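Local coordinates for hydroquinone dioxygenase large subunit (PDB 4ZXA), which probably catalyses ring cleavage of hydroquinone as the large, metal-binding subunit of a two-subunit Fe2+-dependent cupin dioxygenase, at residues F144-E149 with V228-P232. Numbering follows the deposited sequence. Where two conformers were deposited one is given.
Sequences FAAPEE and VTWNP. With H8N (4-hydroxybenzonitrile), chain J.
Behind the ligand pocket of this cupin dioxygenase, the loops 144-149 and 228-232 meet where F144 packs against V228 and N231. They are joined by a backbone hydrogen bond, from T229 N to F144 O at 2.9 Å, with an N-H...O angle of 158°. F144 O also lies 3.4 Å from V228 CA, a CA-H...O approach.

The F144 ring carries most of the side-chain contact. V228 CG1 sits over one face, 4.1 Å from the centroid of the F144 ring and offset toward the rim, which meets the criterion for a CH-pi contact; its place anti to the carbonyl carbon (chi1 -58°) turns this methyl to the ring. Farther out, F144 CE2 comes within 3.9 Å of N231 CG, the ring and amide planes being 60° apart, so the two groups do not stack. Replacing F144 by an alanine would probably leave V228 CG1 without its aromatic face and the N231 amide with less to limit its movement. Helix 63-75 also touches the ring through M71, R72 and A75.

Beyond F144, the 144-149 loop folds on itself: A146 N donates to the anti lone pair of E149 OE1 at 3.0 Å, and E149 N to A146 O is the ordinary i to i+3 backbone bond of the 3-10 turn 147-149. R310 forms a salt bridge with E149 OE1, while N191 bonds OE2.

On the ligand side, W230 CA lies 3.4 Å from the phenol oxygen OAB of 4-hydroxybenzonitrile, and P232 CD 3.5 Å from its ring carbon CAE. F144 thus backs the pocket wall through N231, a second-shell contact behind the loop that supplies W230, N231 and P232 to the 4-hydroxybenzonitrile site.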
loop_
_atom_site.group_PDB
_atom_site.type_symbol
_atom_site.label_atom_id
_atom_site.label_comp_id
_atom_site.label_asym_id
_atom_site.label_seq_id
_atom_site.Cartn_x
_atom_site.Cartn_y
_atom_site.Cartn_z
ATOM N N PHE E 144 15.403 1.402 -5.991
ATOM C CA PHE E 144 16.093 2.237 -5.014
ATOM C C PHE E 144 15.651 3.708 -5.046
ATOM O O PHE E 144 16.147 4.534 -4.283
ATOM C CB PHE E 144 17.589 2.163 -5.265
ATOM C CG PHE E 144 18.355 1.480 -4.177
ATOM C CD1 PHE E 144 19.359 0.578 -4.490
ATOM C CD2 PHE E 144 18.097 1.764 -2.848
ATOM C CE1 PHE E 144 20.072 -0.039 -3.501
ATOM C CE2 PHE E 144 18.823 1.150 -1.841
ATOM C CZ PHE E 144 19.808 0.251 -2.174
ATOM N N ALA E 145 14.718 4.028 -5.930
ATOM C CA ALA E 145 14.310 5.408 -6.135
ATOM C C ALA E 145 12.870 5.645 -5.704
ATOM O O ALA E 145 12.091 4.701 -5.590
ATOM C CB ALA E 145 14.484 5.785 -7.590
ATOM N N ALA E 146 12.532 6.910 -5.462
ATOM C CA ALA E 146 11.156 7.296 -5.174
ATOM C C ALA E 146 10.317 7.186 -6.431
ATOM O O ALA E 146 10.848 7.187 -7.544
ATOM C CB ALA E 146 11.093 8.703 -4.633
ATOM N N PRO E 147 8.997 7.077 -6.255
ATOM C CA PRO E 147 8.099 6.839 -7.386
ATOM C C PRO E 147 8.181 7.932 -8.445
ATOM O O PRO E 147 8.195 7.631 -9.631
ATOM C CB PRO E 147 6.722 6.791 -6.725
ATOM C CG PRO E 147 7.015 6.298 -5.323
ATOM C CD PRO E 147 8.320 6.914 -4.957
ATOM N N GLU E 148 8.253 9.183 -8.014
ATOM C CA GLU E 148 8.358 10.314 -8.934
ATOM C C GLU E 148 9.624 10.271 -9.788
ATOM O O GLU E 148 9.753 11.012 -10.763
ATOM C CB GLU E 148 8.294 11.631 -8.153
ATOM C CG GLU E 148 6.888 12.078 -7.840
ATOM C CD GLU E 148 6.121 12.435 -9.092
ATOM O OE1 GLU E 148 6.152 13.626 -9.481
ATOM O OE2 GLU E 148 5.493 11.527 -9.689
ATOM N N GLU E 149 10.549 9.393 -9.419
ATOM C CA GLU E 149 11.849 9.326 -10.078
ATOM C C GLU E 149 12.003 8.162 -11.037
ATOM O O GLU E 149 13.020 8.044 -11.712
ATOM C CB GLU E 149 12.954 9.151 -9.040
ATOM C CG GLU E 149 13.199 10.280 -8.083
ATOM C CD GLU E 149 14.449 10.013 -7.252
ATOM O OE1 GLU E 149 14.458 9.055 -6.446
ATOM O OE2 GLU E 149 15.439 10.746 -7.427
ATOM N N VAL E 228 19.928 7.320 -4.363
ATOM C CA VAL E 228 19.066 6.280 -3.788
ATOM C C VAL E 228 18.343 6.824 -2.572
ATOM O O VAL E 228 18.786 7.795 -1.964
ATOM C CB VAL E 228 19.869 5.027 -3.353
ATOM C CG1 VAL E 228 20.629 4.444 -4.528
ATOM C CG2 VAL E 228 20.831 5.372 -2.217
ATOM N N THR E 229 17.232 6.199 -2.210
ATOM C CA THR E 229 16.490 6.605 -1.021
ATOM C C THR E 229 16.470 5.522 0.060
ATOM O O THR E 229 16.647 4.344 -0.222
ATOM C CB THR E 229 15.049 6.975 -1.362
ATOM O OG1 THR E 229 14.374 5.811 -1.857
ATOM C CG2 THR E 229 15.026 8.055 -2.404
ATOM N N TRP E 230 16.252 5.944 1.298
ATOM C CA TRP E 230 16.227 5.034 2.438
ATOM C C TRP E 230 17.402 4.060 2.410
ATOM O O TRP E 230 17.225 2.827 2.356
ATOM C CB TRP E 230 14.899 4.318 2.490
ATOM C CG TRP E 230 13.736 5.274 2.434
ATOM C CD1 TRP E 230 13.011 5.615 1.332
ATOM C CD2 TRP E 230 13.181 6.009 3.527
ATOM N NE1 TRP E 230 12.023 6.509 1.670
ATOM C CE2 TRP E 230 12.110 6.772 3.013
ATOM C CE3 TRP E 230 13.477 6.099 4.890
ATOM C CZ2 TRP E 230 11.332 7.602 3.823
ATOM C CZ3 TRP E 230 12.710 6.920 5.692
ATOM C CH2 TRP E 230 11.645 7.658 5.160
ATOM N N ASN E 231 18.608 4.626 2.440
ATOM C CA ASN E 231 19.819 3.827 2.433
ATOM C C ASN E 231 20.967 4.419 3.246
ATOM O O ASN E 231 21.857 5.067 2.701
ATOM C CB ASN E 231 20.266 3.552 1.003
ATOM C CG ASN E 231 21.217 2.374 0.919
ATOM O OD1 ASN E 231 20.945 1.303 1.464
ATOM N ND2 ASN E 231 22.348 2.572 0.260
ATOM N N PRO E 232 20.937 4.191 4.562
ATOM C CA PRO E 232 22.001 4.683 5.442
ATOM C C PRO E 232 23.363 4.257 4.901
ATOM O O PRO E 232 23.582 3.062 4.672
ATOM C CB PRO E 232 21.704 3.988 6.779
ATOM C CG PRO E 232 20.207 3.700 6.727
ATOM C CD PRO E 232 19.943 3.369 5.279
HETATM N NAA H8N J . 15.121 1.512 10.966
HETATM C CAC H8N J . 15.441 2.122 10.053
HETATM C CAI H8N J . 15.853 2.954 8.884
HETATM C CAF H8N J . 15.696 4.331 8.969
HETATM C CAD H8N J . 16.066 5.141 7.899
HETATM C CAH H8N J . 16.588 4.533 6.769
HETATM O OAB H8N J . 16.943 5.318 5.705
HETATM C CAE H8N J . 16.746 3.154 6.681
HETATM C CAG H8N J . 16.377 2.356 7.753
#